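Local coordinates for transcriptional regulator, LacI family (Arthrobacter sp., PDB 4RKQ), which probably controls transcription as a LacI-type repressor, sensing a sugar or related small effector through its periplasmic-binding-protein-like domain, at residues A[14-19]-A[44-49]; A[76-81]-A[92-97]; A[130-135]-A[190-195]. One frame throughout, in Å; residues are numbered along the deposited sequence.

Contact 1: residues A[14-19]-A[44-49]; sequences ARTSVG and RGWHVV
S17, V18 and G19 pair with H47, V48 and V49 as neighbouring parallel strands, 17-22 and 47-52, of a beta-alpha-beta unit whose helix 29-43 makes the crossover; T16 and W46 come just before them. The backbone ladder has three rungs: T16 O accepts H47 N, V18 N gives to H47 O at 2.9 Å, and V18 O takes V49 N.

A second polar group lies at the helix end, where G45, with positive phi, closes a Schellman motif. G45 O receives R15 NH1 at 3.1 Å, on a lone pair and in the guanidinium plane. The same guanidinium bonds to the carbonyls of Q12 and G13, so three backbone oxygens fix its rotation.

The apolar part centres on W46. T16 sits over one face of the indole, its CB 3.7 Å from the centroid of the five-membered ring in a CH-pi contact, while R44 CD lies over the opposite face. With V18 CG1 anti to its backbone N (chi1 -177°), CG2 is brought beside that N and comes obliquely to W46 CE3 at 3.6 Å. Replacing W46 by an alanine is likely to leave T16 and V18 without their aromatic partner and to open a gap against L257 and V258 of helix 246-262.

On the other side of the sheet, H47 meets the ring of H66 of the second subunit almost parallel, and its NE2 shares a water with R15 N, 3.1 Å from NE2.

Contact 2: residues A[76-81]-A[92-97]; sequences GYLGGY and RPLIVL
G76 N donates to I95 O at 2.9 Å, the shortest polar bond between the two segments, and it helps to close a parallel beta-alpha-beta unit in which helix 82-89 carries the chain from strand 73-76 to strand 94-97. The carbonyl of the same glycine turns to the next rung: G76 O takes L97 N at 3.1 Å, and V96 CA adds a C-H...O contact. Both backbone polar groups of G76 are thereby used on one neighbour, at the point where the chain leaves the sheet.

Beyond this rung, two side chains take over. L78 packs on the face of the sheet that carries L94 and V96, its CD1 meeting L94 CD2 tip to tip at 3.8 Å and V96 CG1 crosswise at the same distance. The fit leaves little room at G76, where a beta carbon would come within 3.0 Å of L78 CD2. A85 of helix 82-89 packs against both L78 and L94, which shows how the crossover helix covers this face.

Y77 serves the opposite side. CG stands beside the backbone N and anti to the carbonyl carbon (chi1 -79°), which lays the ring across L97, while F30 and F33 approach edge-to-face. The hydroxyl bonds to that of Y29. An ethanediol about 5 Å from the side chain is probably from the crystallisation liquor, but the loop leaves the C-terminal end of strand 73-76, consistent with the effector cleft of LacI-family proteins. L97 CB stands 3.8 Å from the Y77 ring centroid, over one face but displaced toward the rim.

Contact 3: residues A[130-135]-A[190-195]; sequences HIAYLE and PETDGI
H130 and D193 hold each other through two bonds. H130 N gives its hydrogen to D193 OD1 at 2.7 Å, meeting the carboxylate on its syn side, 23° out of the carboxylate plane, and D193 N returns a bond to H130 O at 3.1 Å. The aspartate can turn back on the neighbouring strand because CG lies between its backbone N and carbonyl carbon (chi1 61°); its other oxygen, OD2, accepts Q129 N, so the two carboxylate oxygens accept the successive amides of Q129 and H130. Further along, A132 N bonds to G194 O at 2.8 Å, supported by C-H...O contacts from I131 CA and I195 CA.

Around this polar edge the packing is of two kinds. At the exposed end, E191 crosses the imidazole of H130 at about a right angle and lays CG over the centre of the ring, 3.6 Å from its centroid. Its carboxylate plane stands 86° from the ring plane. Inward, A132 CB approaches I195 CG1 at 4.3 Å, and F185 of helix 175-188 covers A132 together with T192.

Strands 131-136 and 194-197 are thus parallel neighbours although strand 166-171 comes between them in sequence. That strand lies on the far side of 131-136, giving the 2-1-3 order of the Rossmann-like subdomains in type I periplasmic binding proteins and LacI-family regulators.

In the fold
All three contacts join parallel strands of alpha/beta subdomains, yet place decides their chemistry. Contacts 1 and 2 lie in the same half of the chain, centres about 17 Å apart, and both lean on helix 246-262; contact 3 lies across the chain's centre, its own centre about 45 Å from that of contact 1. Contact 1 involves the outermost strand 47-52 and is only partly buried, with water, an arginine and the second subunit beside it. Contact 2 is fully buried and largely apolar, with a tyrosine near the probable effector cleft. Contact 3 combines a buried ladder with an aspartate-to-backbone bond and an exposed histidine-glutamate packing. Side chains adapt the common ladder to sheet edge, buried core or exposed end.

Contact 1: residues A[14-19]-A[44-49]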
ATOM      1  N   ALA A  14       7.023  -4.584 -31.127  1.00 48.08           N
ATOM      2  CA  ALA A  14       7.258  -3.438 -30.236  1.00 48.30           C
ATOM      3  C   ALA A  14       5.969  -3.088 -29.475  1.00 33.81           C
ATOM      4  O   ALA A  14       4.884  -3.033 -30.053  1.00 35.28           O
ATOM      5  CB  ALA A  14       7.757  -2.235 -31.030  1.00 59.98           C
ATOM      6  N   ARG A  15       6.109  -2.837 -28.182  1.00 27.04           N
ATOM      7  CA  ARG A  15       4.973  -2.817 -27.272  1.00 25.49           C
ATOM      8  C   ARG A  15       4.592  -1.416 -26.874  1.00 25.73           C
ATOM      9  O   ARG A  15       5.454  -0.553 -26.756  1.00 23.85           O
ATOM     10  CB  ARG A  15       5.284  -3.606 -25.999  1.00 24.34           C
ATOM     11  CG  ARG A  15       5.664  -5.065 -26.236  1.00 35.06           C
ATOM     12  CD  ARG A  15       4.621  -5.781 -27.103  1.00 41.56           C
ATOM     13  NE  ARG A  15       5.007  -7.163 -27.436  1.00 31.21           N
ATOM     14  CZ  ARG A  15       4.785  -8.210 -26.659  1.00 35.78           C
ATOM     15  NH1 ARG A  15       4.200  -8.065 -25.475  1.00 32.78           N
ATOM     16  NH2 ARG A  15       5.183  -9.418 -27.056  1.00 34.31           N
ATOM     17  N   THR A  16       3.300  -1.231 -26.669  1.00 23.23           N
ATOM     18  CA  THR A  16       2.773  -0.045 -26.069  1.00 20.36           C
ATOM     19  C   THR A  16       3.325   0.152 -24.672  1.00 18.32           C
ATOM     20  O   THR A  16       3.478  -0.784 -23.905  1.00 19.41           O
ATOM     21  CB  THR A  16       1.251  -0.125 -26.005  1.00 20.36           C
ATOM     22  OG1 THR A  16       0.766  -0.080 -27.323  1.00 23.94           O
ATOM     23  CG2 THR A  16       0.642   1.039 -25.193  1.00 19.91           C
ATOM     24  N   SER A  17       3.642   1.398 -24.364  1.00 15.24           N
ATOM     25  CA  SER A  17       4.176   1.752 -23.077  1.00 13.06           C
ATOM     26  C   SER A  17       3.256   2.772 -22.462  1.00 16.33           C
ATOM     27  O   SER A  17       2.922   3.739 -23.098  1.00 17.31           O
ATOM     28  CB  SER A  17       5.573   2.360 -23.268  1.00 21.02           C
ATOM     29  OG  SER A  17       6.013   2.892 -22.031  1.00 22.18           O
ATOM     30  N   VAL A  18       2.861   2.544 -21.221  1.00 11.70           N
ATOM     31  CA  VAL A  18       1.918   3.372 -20.514  1.00 13.09           C
ATOM     32  C   VAL A  18       2.526   3.872 -19.191  1.00 12.90           C
ATOM     33  O   VAL A  18       3.177   3.133 -18.446  1.00 14.76           O
ATOM     34  CB  VAL A  18       0.613   2.632 -20.186  1.00 16.92           C
ATOM     35  CG1 VAL A  18      -0.344   3.593 -19.527  1.00 17.23           C
ATOM     36  CG2 VAL A  18      -0.028   2.167 -21.468  1.00 26.69           C
ATOM     37  N   GLY A  19       2.373   5.154 -18.954  1.00 13.34           N
ATOM     38  CA  GLY A  19       2.830   5.758 -17.678  1.00 13.35           C
ATOM     39  C   GLY A  19       1.674   5.911 -16.715  1.00 12.04           C
ATOM     40  O   GLY A  19       0.576   6.266 -17.107  1.00 13.81           O
ATOM     41  N   ARG A  44      -2.251  -7.267 -21.459  1.00 15.01           N
ATOM     42  CA  ARG A  44      -2.325  -6.888 -22.865  1.00 11.97           C
ATOM     43  C   ARG A  44      -0.962  -6.850 -23.516  1.00 12.62           C
ATOM     44  O   ARG A  44      -0.843  -6.453 -24.715  1.00 19.08           O
ATOM     45  CB  ARG A  44      -3.008  -5.525 -23.035  1.00 22.62           C
ATOM     46  CG  ARG A  44      -4.421  -5.416 -22.494  1.00 22.77           C
ATOM     47  CD  ARG A  44      -5.052  -4.130 -22.972  1.00 25.10           C
ATOM     48  NE  ARG A  44      -5.315  -4.180 -24.404  1.00 33.25           N
ATOM     49  CZ  ARG A  44      -6.465  -4.621 -24.922  1.00 33.46           C
ATOM     50  NH1 ARG A  44      -7.454  -5.016 -24.117  1.00 22.82           N
ATOM     51  NH2 ARG A  44      -6.615  -4.648 -26.237  1.00 44.38           N
ATOM     52  N   GLY A  45       0.082  -7.247 -22.809  1.00 16.42           N
ATOM     53  CA  GLY A  45       1.448  -7.214 -23.344  1.00 19.50           C
ATOM     54  C   GLY A  45       2.107  -5.849 -23.319  1.00 16.78           C
ATOM     55  O   GLY A  45       3.104  -5.620 -23.992  1.00 18.27           O
ATOM     56  N   TRP A  46       1.491  -4.929 -22.607  1.00 15.90           N
ATOM     57  CA  TRP A  46       2.003  -3.554 -22.495  1.00 16.83           C
ATOM     58  C   TRP A  46       3.116  -3.442 -21.411  1.00 19.33           C
ATOM     59  O   TRP A  46       3.146  -4.212 -20.462  1.00 20.09           O
ATOM     60  CB  TRP A  46       0.848  -2.650 -22.127  1.00 14.27           C
ATOM     61  CG  TRP A  46      -0.173  -2.480 -23.139  1.00 15.75           C
ATOM     62  CD1 TRP A  46      -0.198  -3.005 -24.415  1.00 19.42           C
ATOM     63  CD2 TRP A  46      -1.328  -1.642 -23.021  1.00 17.60           C
ATOM     64  NE1 TRP A  46      -1.328  -2.550 -25.070  1.00 23.98           N
ATOM     65  CE2 TRP A  46      -2.050  -1.752 -24.225  1.00 24.34           C
ATOM     66  CE3 TRP A  46      -1.849  -0.845 -21.981  1.00 17.05           C
ATOM     67  CZ2 TRP A  46      -3.229  -1.057 -24.448  1.00 26.96           C
ATOM     68  CZ3 TRP A  46      -3.046  -0.197 -22.188  1.00 29.78           C
ATOM     69  CH2 TRP A  46      -3.707  -0.285 -23.432  1.00 24.05           C
ATOM     70  N   HIS A  47       4.019  -2.482 -21.586  1.00 17.91           N
ATOM     71  CA  HIS A  47       4.976  -2.083 -20.557  1.00 20.15           C
ATOM     72  C   HIS A  47       4.299  -0.988 -19.733  1.00 20.90           C
ATOM     73  O   HIS A  47       3.610  -0.140 -20.316  1.00 16.18           O
ATOM     74  CB  HIS A  47       6.184  -1.367 -21.191  1.00 30.92           C
ATOM     75  CG  HIS A  47       7.015  -2.177 -22.136  1.00 43.88           C
ATOM     76  ND1 HIS A  47       7.760  -3.262 -21.739  1.00 35.13           N
ATOM     77  CD2 HIS A  47       7.331  -1.961 -23.437  1.00 39.23           C
ATOM     78  CE1 HIS A  47       8.444  -3.727 -22.767  1.00 50.23           C
ATOM     79  NE2 HIS A  47       8.201  -2.958 -23.812  1.00 63.22           N
ATOM     80  N   VAL A  48       4.540  -0.942 -18.422  1.00 19.92           N
ATOM     81  CA  VAL A  48       4.011   0.114 -17.560  1.00 14.73           C
ATOM     82  C   VAL A  48       5.138   0.608 -16.637  1.00 18.77           C
ATOM     83  O   VAL A  48       5.920  -0.184 -16.085  1.00 15.38           O
ATOM     84  CB  VAL A  48       2.853  -0.360 -16.653  1.00 17.87           C
ATOM     85  CG1 VAL A  48       2.288   0.787 -15.816  1.00 27.25           C
ATOM     86  CG2 VAL A  48       1.726  -0.986 -17.454  1.00 30.97           C
ATOM     87  N   VAL A  49       5.227   1.913 -16.492  1.00 15.96           N
ATOM     88  CA  VAL A  49       6.115   2.527 -15.496  1.00 14.09           C
ATOM     89  C   VAL A  49       5.301   3.483 -14.587  1.00 14.72           C
ATOM     90  O   VAL A  49       4.427   4.237 -15.054  1.00 23.90           O
ATOM     91  CB  VAL A  49       7.261   3.313 -16.127  1.00 31.23           C
ATOM     92  CG1 VAL A  49       8.312   2.337 -16.662  1.00 31.18           C
ATOM     93  CG2 VAL A  49       6.756   4.231 -17.227  1.00 20.77           C
TER
HETATM   94  O   HOH W   1       8.641  -3.262 -26.820  1.00 35.02           O

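Contact 2: residues A[76-81]-A[92-97]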
ATOM      1  N   GLY A  76      -3.514   8.678 -14.832  1.00 14.36           N
ATOM      2  CA  GLY A  76      -3.077   9.283 -13.585  1.00 28.62           C
ATOM      3  C   GLY A  76      -4.081  10.047 -12.752  1.00 13.81           C
ATOM      4  O   GLY A  76      -5.134  10.466 -13.239  1.00 15.49           O
ATOM      5  N   TYR A  77      -3.711  10.207 -11.494  1.00 12.42           N
ATOM      6  CA  TYR A  77      -4.323  11.156 -10.591  1.00 13.36           C
ATOM      7  C   TYR A  77      -3.366  12.337 -10.568  1.00 22.82           C
ATOM      8  O   TYR A  77      -2.263  12.237 -10.059  1.00 17.08           O
ATOM      9  CB  TYR A  77      -4.468  10.553  -9.207  1.00 14.04           C
ATOM     10  CG  TYR A  77      -5.624   9.617  -9.036  1.00 16.08           C
ATOM     11  CD1 TYR A  77      -5.554   8.265  -9.470  1.00 16.30           C
ATOM     12  CD2 TYR A  77      -6.782  10.047  -8.442  1.00 17.23           C
ATOM     13  CE1 TYR A  77      -6.621   7.409  -9.292  1.00 18.29           C
ATOM     14  CE2 TYR A  77      -7.845   9.199  -8.273  1.00 19.73           C
ATOM     15  CZ  TYR A  77      -7.762   7.899  -8.670  1.00 18.20           C
ATOM     16  OH  TYR A  77      -8.857   7.106  -8.500  1.00 18.23           O
ATOM     17  N   LEU A  78      -3.766  13.454 -11.156  1.00 14.96           N
ATOM     18  CA  LEU A  78      -2.806  14.540 -11.394  1.00 16.40           C
ATOM     19  C   LEU A  78      -2.940  15.758 -10.489  1.00 21.48           C
ATOM     20  O   LEU A  78      -2.168  16.723 -10.635  1.00 19.05           O
ATOM     21  CB  LEU A  78      -2.883  14.988 -12.844  1.00 19.38           C
ATOM     22  CG  LEU A  78      -2.512  13.906 -13.884  1.00 18.92           C
ATOM     23  CD1 LEU A  78      -2.389  14.621 -15.175  1.00 21.24           C
ATOM     24  CD2 LEU A  78      -1.226  13.166 -13.547  1.00 21.26           C
ATOM     25  N   GLY A  79      -3.893  15.729  -9.567  1.00 20.57           N
ATOM     26  CA  GLY A  79      -4.045  16.823  -8.582  1.00 25.58           C
ATOM     27  C   GLY A  79      -4.373  18.173  -9.166  1.00 26.88           C
ATOM     28  O   GLY A  79      -3.951  19.190  -8.641  1.00 25.28           O
ATOM     29  N   GLY A  80      -5.094  18.189 -10.286  1.00 16.76           N
ATOM     30  CA  GLY A  80      -5.584  19.425 -10.901  1.00 23.70           C
ATOM     31  C   GLY A  80      -4.848  19.857 -12.154  1.00 22.88           C
ATOM     32  O   GLY A  80      -5.186  20.875 -12.711  1.00 19.21           O
ATOM     33  N   TYR A  81      -3.866  19.077 -12.628  1.00 16.35           N
ATOM     34  CA  TYR A  81      -3.064  19.469 -13.788  1.00 18.67           C
ATOM     35  C   TYR A  81      -3.445  18.776 -15.100  1.00 17.60           C
ATOM     36  O   TYR A  81      -2.652  18.777 -16.045  1.00 16.97           O
ATOM     37  CB  TYR A  81      -1.563  19.246 -13.492  1.00 19.83           C
ATOM     38  CG  TYR A  81      -0.987  20.243 -12.539  1.00 20.22           C
ATOM     39  CD1 TYR A  81      -0.609  21.504 -12.979  1.00 30.93           C
ATOM     40  CD2 TYR A  81      -0.861  19.951 -11.198  1.00 18.11           C
ATOM     41  CE1 TYR A  81      -0.078  22.440 -12.106  1.00 29.97           C
ATOM     42  CE2 TYR A  81      -0.346  20.889 -10.292  1.00 27.37           C
ATOM     43  CZ  TYR A  81       0.045  22.124 -10.766  1.00 31.26           C
ATOM     44  OH  TYR A  81       0.547  23.057  -9.926  1.00 34.20           O
ATOM     45  N   ARG A  92      -0.680  12.154 -27.531  1.00 16.40           N
ATOM     46  CA  ARG A  92      -0.531  10.988 -26.663  1.00 11.58           C
ATOM     47  C   ARG A  92      -1.603  11.116 -25.549  1.00 12.83           C
ATOM     48  O   ARG A  92      -1.674  12.107 -24.850  1.00 14.88           O
ATOM     49  CB  ARG A  92       0.898  10.906 -26.073  1.00 15.76           C
ATOM     50  CG  ARG A  92       2.016  10.867 -27.108  1.00 19.54           C
ATOM     51  CD  ARG A  92       3.398  11.071 -26.516  1.00 15.70           C
ATOM     52  NE  ARG A  92       3.586  12.477 -26.176  1.00 12.88           N
ATOM     53  CZ  ARG A  92       4.751  13.052 -25.957  1.00 15.81           C
ATOM     54  NH1 ARG A  92       5.877  12.334 -25.986  1.00 15.75           N
ATOM     55  NH2 ARG A  92       4.785  14.344 -25.635  1.00 14.09           N
ATOM     56  N   PRO A  93      -2.500  10.142 -25.450  1.00 15.43           N
ATOM     57  CA  PRO A  93      -3.692  10.325 -24.616  1.00 13.33           C
ATOM     58  C   PRO A  93      -3.395  10.294 -23.118  1.00 13.97           C
ATOM     59  O   PRO A  93      -2.580   9.475 -22.650  1.00 14.68           O
ATOM     60  CB  PRO A  93      -4.607   9.138 -25.015  1.00 17.74           C
ATOM     61  CG  PRO A  93      -3.755   8.188 -25.772  1.00 20.93           C
ATOM     62  CD  PRO A  93      -2.557   8.923 -26.292  1.00 19.32           C
ATOM     63  N   LEU A  94      -3.967  11.269 -22.423  1.00 14.12           N
ATOM     64  CA  LEU A  94      -4.054  11.257 -20.991  1.00 13.22           C
ATOM     65  C   LEU A  94      -5.444  10.809 -20.561  1.00 11.66           C
ATOM     66  O   LEU A  94      -6.449  11.341 -21.045  1.00 17.16           O
ATOM     67  CB  LEU A  94      -3.792  12.648 -20.452  1.00 14.58           C
ATOM     68  CG  LEU A  94      -3.963  12.872 -18.965  1.00 15.58           C
ATOM     69  CD1 LEU A  94      -2.947  12.057 -18.164  1.00 15.97           C
ATOM     70  CD2 LEU A  94      -3.803  14.364 -18.686  1.00 18.83           C
ATOM     71  N   ILE A  95      -5.466   9.828 -19.645  1.00 13.59           N
ATOM     72  CA  ILE A  95      -6.654   9.487 -18.907  1.00 14.05           C
ATOM     73  C   ILE A  95      -6.438   9.918 -17.464  1.00 14.44           C
ATOM     74  O   ILE A  95      -5.615   9.339 -16.762  1.00 16.99           O
ATOM     75  CB  ILE A  95      -6.919   7.972 -18.957  1.00 12.43           C
ATOM     76  CG1 ILE A  95      -7.129   7.580 -20.434  1.00 21.43           C
ATOM     77  CG2 ILE A  95      -8.153   7.635 -18.127  1.00 21.79           C
ATOM     78  CD1 ILE A  95      -7.191   6.132 -20.662  1.00 35.94           C
ATOM     79  N   VAL A  96      -7.195  10.900 -17.023  1.00 11.98           N
ATOM     80  CA  VAL A  96      -7.219  11.321 -15.592  1.00 14.93           C
ATOM     81  C   VAL A  96      -8.391  10.805 -14.807  1.00 20.61           C
ATOM     82  O   VAL A  96      -9.473  10.596 -15.340  1.00 17.52           O
ATOM     83  CB  VAL A  96      -7.215  12.868 -15.452  1.00 18.11           C
ATOM     84  CG1 VAL A  96      -5.909  13.457 -15.930  1.00 30.19           C
ATOM     85  CG2 VAL A  96      -8.380  13.502 -16.208  1.00 22.78           C
ATOM     86  N   LEU A  97      -8.193  10.633 -13.506  1.00 13.84           N
ATOM     87  CA  LEU A  97      -9.255  10.240 -12.643  1.00 15.89           C
ATOM     88  C   LEU A  97      -9.521  11.283 -11.586  1.00 16.77           C
ATOM     89  O   LEU A  97      -8.602  11.948 -11.092  1.00 16.39           O
ATOM     90  CB  LEU A  97      -8.888   8.956 -11.909  1.00 21.31           C
ATOM     91  CG  LEU A  97      -8.798   7.753 -12.821  1.00 20.34           C
ATOM     92  CD1 LEU A  97      -7.418   7.574 -13.446  1.00 22.64           C
ATOM     93  CD2 LEU A  97      -9.215   6.533 -12.029  1.00 24.61           C
TER
HETATM   94  O   HOH W   2      -6.448  13.707  -9.108  1.00 32.83           O

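Contact 3: residues A[130-135]-A[190-195]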
ATOM      1  N   HIS A 130     -26.620  11.659  15.656  1.00 21.86           N
ATOM      2  CA  HIS A 130     -25.618  12.718  15.762  1.00 19.10           C
ATOM      3  C   HIS A 130     -24.449  12.394  14.837  1.00 30.72           C
ATOM      4  O   HIS A 130     -23.487  11.750  15.223  1.00 25.41           O
ATOM      5  CB  HIS A 130     -25.136  12.901  17.178  1.00 24.82           C
ATOM      6  CG  HIS A 130     -26.212  13.316  18.130  1.00 39.13           C
ATOM      7  ND1 HIS A 130     -26.611  14.625  18.268  1.00 42.68           N
ATOM      8  CD2 HIS A 130     -26.978  12.594  18.983  1.00 39.37           C
ATOM      9  CE1 HIS A 130     -27.562  14.698  19.182  1.00 44.41           C
ATOM     10  NE2 HIS A 130     -27.809  13.478  19.625  1.00 64.71           N
ATOM     11  N   ILE A 131     -24.567  12.828  13.599  1.00 23.79           N
ATOM     12  CA  ILE A 131     -23.643  12.384  12.534  1.00 27.66           C
ATOM     13  C   ILE A 131     -22.473  13.340  12.368  1.00 26.04           C
ATOM     14  O   ILE A 131     -22.629  14.543  12.559  1.00 22.38           O
ATOM     15  CB  ILE A 131     -24.416  12.234  11.216  1.00 25.06           C
ATOM     16  CG1 ILE A 131     -25.400  11.089  11.391  1.00 27.98           C
ATOM     17  CG2 ILE A 131     -23.471  11.931  10.053  1.00 25.89           C
ATOM     18  CD1 ILE A 131     -26.351  10.855  10.243  1.00 33.86           C
ATOM     19  N   ALA A 132     -21.291  12.834  12.005  1.00 24.23           N
ATOM     20  CA  ALA A 132     -20.160  13.727  11.711  1.00 22.57           C
ATOM     21  C   ALA A 132     -19.522  13.283  10.416  1.00 19.60           C
ATOM     22  O   ALA A 132     -19.554  12.102  10.104  1.00 21.70           O
ATOM     23  CB  ALA A 132     -19.159  13.728  12.833  1.00 21.67           C
ATOM     24  N   TYR A 133     -19.047  14.244   9.624  1.00 21.87           N
ATOM     25  CA  TYR A 133     -18.334  13.940   8.366  1.00 16.76           C
ATOM     26  C   TYR A 133     -16.939  14.450   8.590  1.00 20.13           C
ATOM     27  O   TYR A 133     -16.763  15.571   9.003  1.00 23.48           O
ATOM     28  CB  TYR A 133     -18.936  14.640   7.139  1.00 20.99           C
ATOM     29  CG  TYR A 133     -18.092  14.404   5.901  1.00 24.97           C
ATOM     30  CD1 TYR A 133     -17.977  13.146   5.342  1.00 30.93           C
ATOM     31  CD2 TYR A 133     -17.369  15.445   5.330  1.00 25.53           C
ATOM     32  CE1 TYR A 133     -17.169  12.925   4.223  1.00 32.29           C
ATOM     33  CE2 TYR A 133     -16.582  15.242   4.213  1.00 27.62           C
ATOM     34  CZ  TYR A 133     -16.481  13.996   3.662  1.00 41.98           C
ATOM     35  OH  TYR A 133     -15.669  13.838   2.556  1.00 38.68           O
ATOM     36  N   LEU A 134     -15.959  13.607   8.334  1.00 18.84           N
ATOM     37  CA  LEU A 134     -14.584  13.983   8.494  1.00 19.05           C
ATOM     38  C   LEU A 134     -14.006  14.197   7.096  1.00 25.69           C
ATOM     39  O   LEU A 134     -13.890  13.281   6.316  1.00 21.01           O
ATOM     40  CB  LEU A 134     -13.841  12.885   9.254  1.00 23.36           C
ATOM     41  CG  LEU A 134     -12.317  13.003   9.181  1.00 26.37           C
ATOM     42  CD1 LEU A 134     -11.829  14.307   9.786  1.00 22.87           C
ATOM     43  CD2 LEU A 134     -11.730  11.794   9.860  1.00 24.51           C
ATOM     44  N   GLU A 135     -13.578  15.419   6.841  1.00 19.51           N
ATOM     45  CA  GLU A 135     -13.181  15.882   5.523  1.00 19.43           C
ATOM     46  C   GLU A 135     -11.657  15.874   5.465  1.00 22.64           C
ATOM     47  O   GLU A 135     -11.013  16.161   6.445  1.00 25.33           O
ATOM     48  CB  GLU A 135     -13.695  17.334   5.394  1.00 28.33           C
ATOM     49  CG  GLU A 135     -13.264  18.133   4.188  1.00 29.04           C
ATOM     50  CD  GLU A 135     -13.917  17.626   2.935  1.00 44.49           C
ATOM     51  OE1 GLU A 135     -13.648  16.462   2.590  1.00 32.25           O
ATOM     52  OE2 GLU A 135     -14.689  18.378   2.299  1.00 30.73           O
ATOM     53  N   PRO A 190     -19.496  13.875  22.708  1.00 32.51           N
ATOM     54  CA  PRO A 190     -19.598  12.459  23.092  1.00 31.86           C
ATOM     55  C   PRO A 190     -20.833  11.727  22.584  1.00 31.22           C
ATOM     56  O   PRO A 190     -20.849  10.485  22.528  1.00 38.41           O
ATOM     57  CB  PRO A 190     -19.581  12.501  24.627  1.00 57.11           C
ATOM     58  CG  PRO A 190     -19.882  13.911  24.999  1.00 45.29           C
ATOM     59  CD  PRO A 190     -19.423  14.774  23.873  1.00 42.03           C
ATOM     60  N   GLU A 191     -21.861  12.487  22.224  1.00 33.14           N
ATOM     61  CA  GLU A 191     -23.100  11.951  21.678  1.00 31.24           C
ATOM     62  C   GLU A 191     -22.948  11.371  20.251  1.00 34.21           C
ATOM     63  O   GLU A 191     -23.826  10.624  19.767  1.00 27.19           O
ATOM     64  CB  GLU A 191     -24.198  13.048  21.744  1.00 46.67           C
ATOM     65  CG  GLU A 191     -24.051  14.281  20.823  1.00 36.31           C
ATOM     66  CD  GLU A 191     -23.121  15.387  21.341  1.00 47.42           C
ATOM     67  OE1 GLU A 191     -22.284  15.132  22.221  1.00 45.89           O
ATOM     68  OE2 GLU A 191     -23.214  16.529  20.857  1.00 68.48           O
ATOM     69  N   THR A 192     -21.825  11.670  19.589  1.00 28.57           N
ATOM     70  CA  THR A 192     -21.636  11.287  18.177  1.00 21.64           C
ATOM     71  C   THR A 192     -21.876   9.823  18.000  1.00 23.14           C
ATOM     72  O   THR A 192     -21.236   8.989  18.641  1.00 27.95           O
ATOM     73  CB  THR A 192     -20.200  11.666  17.731  1.00 25.89           C
ATOM     74  OG1 THR A 192     -20.012  13.050  17.958  1.00 26.28           O
ATOM     75  CG2 THR A 192     -19.957  11.391  16.234  1.00 35.34           C
ATOM     76  N   ASP A 193     -22.810   9.453  17.133  1.00 18.70           N
ATOM     77  CA  ASP A 193     -23.039   8.045  16.939  1.00 22.87           C
ATOM     78  C   ASP A 193     -22.921   7.585  15.484  1.00 21.88           C
ATOM     79  O   ASP A 193     -23.185   6.436  15.173  1.00 22.12           O
ATOM     80  CB  ASP A 193     -24.391   7.643  17.530  1.00 34.23           C
ATOM     81  CG  ASP A 193     -25.542   8.366  16.891  1.00 40.67           C
ATOM     82  OD1 ASP A 193     -25.251   9.344  16.181  1.00 32.48           O
ATOM     83  OD2 ASP A 193     -26.730   7.956  17.089  1.00 32.85           O
ATOM     84  N   GLY A 194     -22.503   8.453  14.579  1.00 26.15           N
ATOM     85  CA  GLY A 194     -22.195   7.960  13.224  1.00 29.60           C
ATOM     86  C   GLY A 194     -21.210   8.865  12.553  1.00 29.25           C
ATOM     87  O   GLY A 194     -21.386  10.062  12.596  1.00 23.05           O
ATOM     88  N   ILE A 195     -20.162   8.291  11.948  1.00 23.84           N
ATOM     89  CA  ILE A 195     -19.097   9.064  11.337  1.00 17.54           C
ATOM     90  C   ILE A 195     -18.820   8.573   9.922  1.00 23.42           C
ATOM     91  O   ILE A 195     -18.537   7.385   9.725  1.00 22.64           O
ATOM     92  CB  ILE A 195     -17.808   9.007  12.161  1.00 22.05           C
ATOM     93  CG1 ILE A 195     -18.036   9.642  13.546  1.00 26.51           C
ATOM     94  CG2 ILE A 195     -16.675   9.729  11.430  1.00 26.49           C
ATOM     95  CD1 ILE A 195     -16.845   9.590  14.462  1.00 31.49           C
TER